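PDB 3G8Z: SnoaL-like domain-containing protein from Xanthomonas campestris pv. campestris, which is of unknown function but has a cystatin-like fold and belongs to the SnoaL-like family, whose namesake is a polyketide cyclase. Local coordinates for residues 25-30 with 90-95. Residues are numbered along the deposited sequence; the frame is centred on the assembly and turned at random.
Sequences IAKSYI and DDYMAS
With CG of Tyr92 set anti to its own carbonyl carbon (chi1 -62°), the phenol ring reaches Ala26, Lys27 and Ile30 of the helix, and Lys27, turned the same way at chi1 (-74°) and extended from there on, runs its methylenes across the ring. Lys27 CG sits over the middle of one face, 3.6 Å from the Tyr92 ring centroid and 12° off the normal, a CH-pi contact. Further along the same chain Lys27 CE comes within 3.7 Å of Tyr92 CD1, so it is the aliphatic part of the lysine that lies over this face. Ala26 CB packs 3.9 Å from Tyr92 CD2, while Ala26 O, already taken by Ile30 N in the helix, lies near the ring plane at the edge. At the far end of the ring Tyr92 OH abuts the branch point of Ile30, 3.3 Å from its CB. No hydrogen bond links the two segments; on the strand side Tyr92 carries the whole contact. The contact joins helix 22-35 to strand 85-95, an outermost strand of the sheet within the chain. Ala26 also packs on Ile101 and Leu122 of the next two strands, and Ile30 on Ile86 and Ala89 earlier in strand 85-95, the helix-on-curved-sheet packing of the cystatin-like fold.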
loop_
_atom_site.group_PDB
_atom_site.type_symbol
_atom_site.label_atom_id
_atom_site.label_comp_id
_atom_site.label_asym_id
_atom_site.label_seq_id
_atom_site.Cartn_x
_atom_site.Cartn_y
_atom_site.Cartn_z
ATOM N N ILE A 25 7.234 13.458 6.203
ATOM C CA ILE A 25 7.483 12.580 7.342
ATOM C C ILE A 25 7.893 11.179 6.888
ATOM O O ILE A 25 8.819 10.588 7.448
ATOM C CB ILE A 25 6.272 12.537 8.303
ATOM C CG1 ILE A 25 6.097 13.921 8.944
ATOM C CG2 ILE A 25 6.483 11.476 9.384
ATOM C CD1 ILE A 25 4.648 14.278 9.233
ATOM N N ALA A 26 7.224 10.656 5.853
ATOM C CA ALA A 26 7.543 9.334 5.326
ATOM C C ALA A 26 8.958 9.305 4.758
ATOM O O ALA A 26 9.689 8.311 4.925
ATOM C CB ALA A 26 6.526 8.923 4.265
ATOM N N LYS A 27 9.352 10.385 4.084
ATOM C CA LYS A 27 10.693 10.465 3.505
ATOM C C LYS A 27 11.736 10.510 4.602
ATOM O O LYS A 27 12.808 9.931 4.463
ATOM C CB LYS A 27 10.823 11.691 2.595
ATOM C CG LYS A 27 10.089 11.492 1.274
ATOM C CD LYS A 27 10.212 12.693 0.349
ATOM C CE LYS A 27 9.672 12.378 -1.029
ATOM N NZ LYS A 27 9.548 13.652 -1.817
ATOM N N SER A 28 11.423 11.197 5.695
ATOM C CA SER A 28 12.358 11.289 6.820
ATOM C C SER A 28 12.556 9.916 7.445
ATOM O O SER A 28 13.672 9.529 7.817
ATOM C CB SER A 28 11.831 12.298 7.856
ATOM O OG SER A 28 12.601 12.250 9.036
ATOM N N TYR A 29 11.449 9.188 7.558
ATOM C CA TYR A 29 11.437 7.832 8.082
ATOM C C TYR A 29 12.309 6.887 7.245
ATOM O O TYR A 29 13.148 6.155 7.794
ATOM C CB TYR A 29 9.979 7.328 8.149
ATOM C CG TYR A 29 9.847 5.850 8.464
ATOM C CD1 TYR A 29 9.924 5.398 9.774
ATOM C CD2 TYR A 29 9.653 4.919 7.454
ATOM C CE1 TYR A 29 9.807 4.057 10.071
ATOM C CE2 TYR A 29 9.540 3.574 7.738
ATOM C CZ TYR A 29 9.615 3.161 9.057
ATOM O OH TYR A 29 9.520 1.827 9.362
ATOM N N ILE A 30 12.098 6.885 5.925
ATOM C CA ILE A 30 12.884 6.046 5.023
ATOM C C ILE A 30 14.360 6.449 5.019
ATOM O O ILE A 30 15.234 5.592 5.103
ATOM C CB ILE A 30 12.335 6.063 3.585
ATOM C CG1 ILE A 30 10.911 5.483 3.544
ATOM C CG2 ILE A 30 13.267 5.285 2.628
ATOM C CD1 ILE A 30 10.834 3.974 3.811
ATOM N N ASP A 90 10.981 3.924 -4.230
ATOM C CA ASP A 90 10.485 4.357 -5.517
ATOM C C ASP A 90 9.533 5.531 -5.360
ATOM O O ASP A 90 9.948 6.677 -5.531
ATOM C CB ASP A 90 9.834 3.199 -6.240
ATOM C CG ASP A 90 10.817 2.082 -6.521
ATOM O OD1 ASP A 90 11.912 2.365 -7.039
ATOM O OD2 ASP A 90 10.501 0.929 -6.198
ATOM N N ASP A 91 8.281 5.274 -5.018
ATOM C CA ASP A 91 7.289 6.339 -4.941
ATOM C C ASP A 91 6.720 6.482 -3.536
ATOM O O ASP A 91 6.523 5.495 -2.842
ATOM C CB ASP A 91 6.139 6.058 -5.916
ATOM C CG ASP A 91 6.552 6.204 -7.369
ATOM O OD1 ASP A 91 7.099 7.268 -7.724
ATOM O OD2 ASP A 91 6.324 5.267 -8.160
ATOM N N TYR A 92 6.450 7.726 -3.140
ATOM C CA TYR A 92 5.697 8.042 -1.929
ATOM C C TYR A 92 4.341 8.571 -2.345
ATOM O O TYR A 92 4.264 9.557 -3.079
ATOM C CB TYR A 92 6.391 9.133 -1.120
ATOM C CG TYR A 92 7.763 8.738 -0.632
ATOM C CD1 TYR A 92 8.863 8.767 -1.478
ATOM C CD2 TYR A 92 7.961 8.371 0.687
ATOM C CE1 TYR A 92 10.122 8.397 -1.016
ATOM C CE2 TYR A 92 9.187 8.025 1.148
ATOM C CZ TYR A 92 10.266 8.023 0.295
ATOM O OH TYR A 92 11.491 7.680 0.811
HETATM N N MSE A 93 3.279 7.949 -1.856
HETATM C CA MSE A 93 1.928 8.300 -2.269
HETATM C C MSE A 93 1.028 8.505 -1.074
HETATM O O MSE A 93 1.054 7.701 -0.136
HETATM C CB MSE A 93 1.388 7.157 -3.117
HETATM C CG MSE A 93 2.302 6.785 -4.269
HETATM SE SE MSE A 93 1.520 5.371 -5.281
HETATM C CE MSE A 93 3.075 4.740 -6.315
ATOM N N ALA A 94 0.231 9.573 -1.092
ATOM C CA ALA A 94 -0.612 9.884 0.056
ATOM C C ALA A 94 -2.072 9.608 -0.188
ATOM O O ALA A 94 -2.609 9.912 -1.252
ATOM C CB ALA A 94 -0.443 11.363 0.473
ATOM N N SER A 95 -2.736 9.074 0.825
ATOM C CA SER A 95 -4.155 8.849 0.739
ATOM C C SER A 95 -4.737 8.977 2.127
ATOM O O SER A 95 -4.456 8.173 2.996
ATOM C CB SER A 95 -4.427 7.476 0.151
ATOM O OG SER A 95 -5.787 7.365 -0.232
#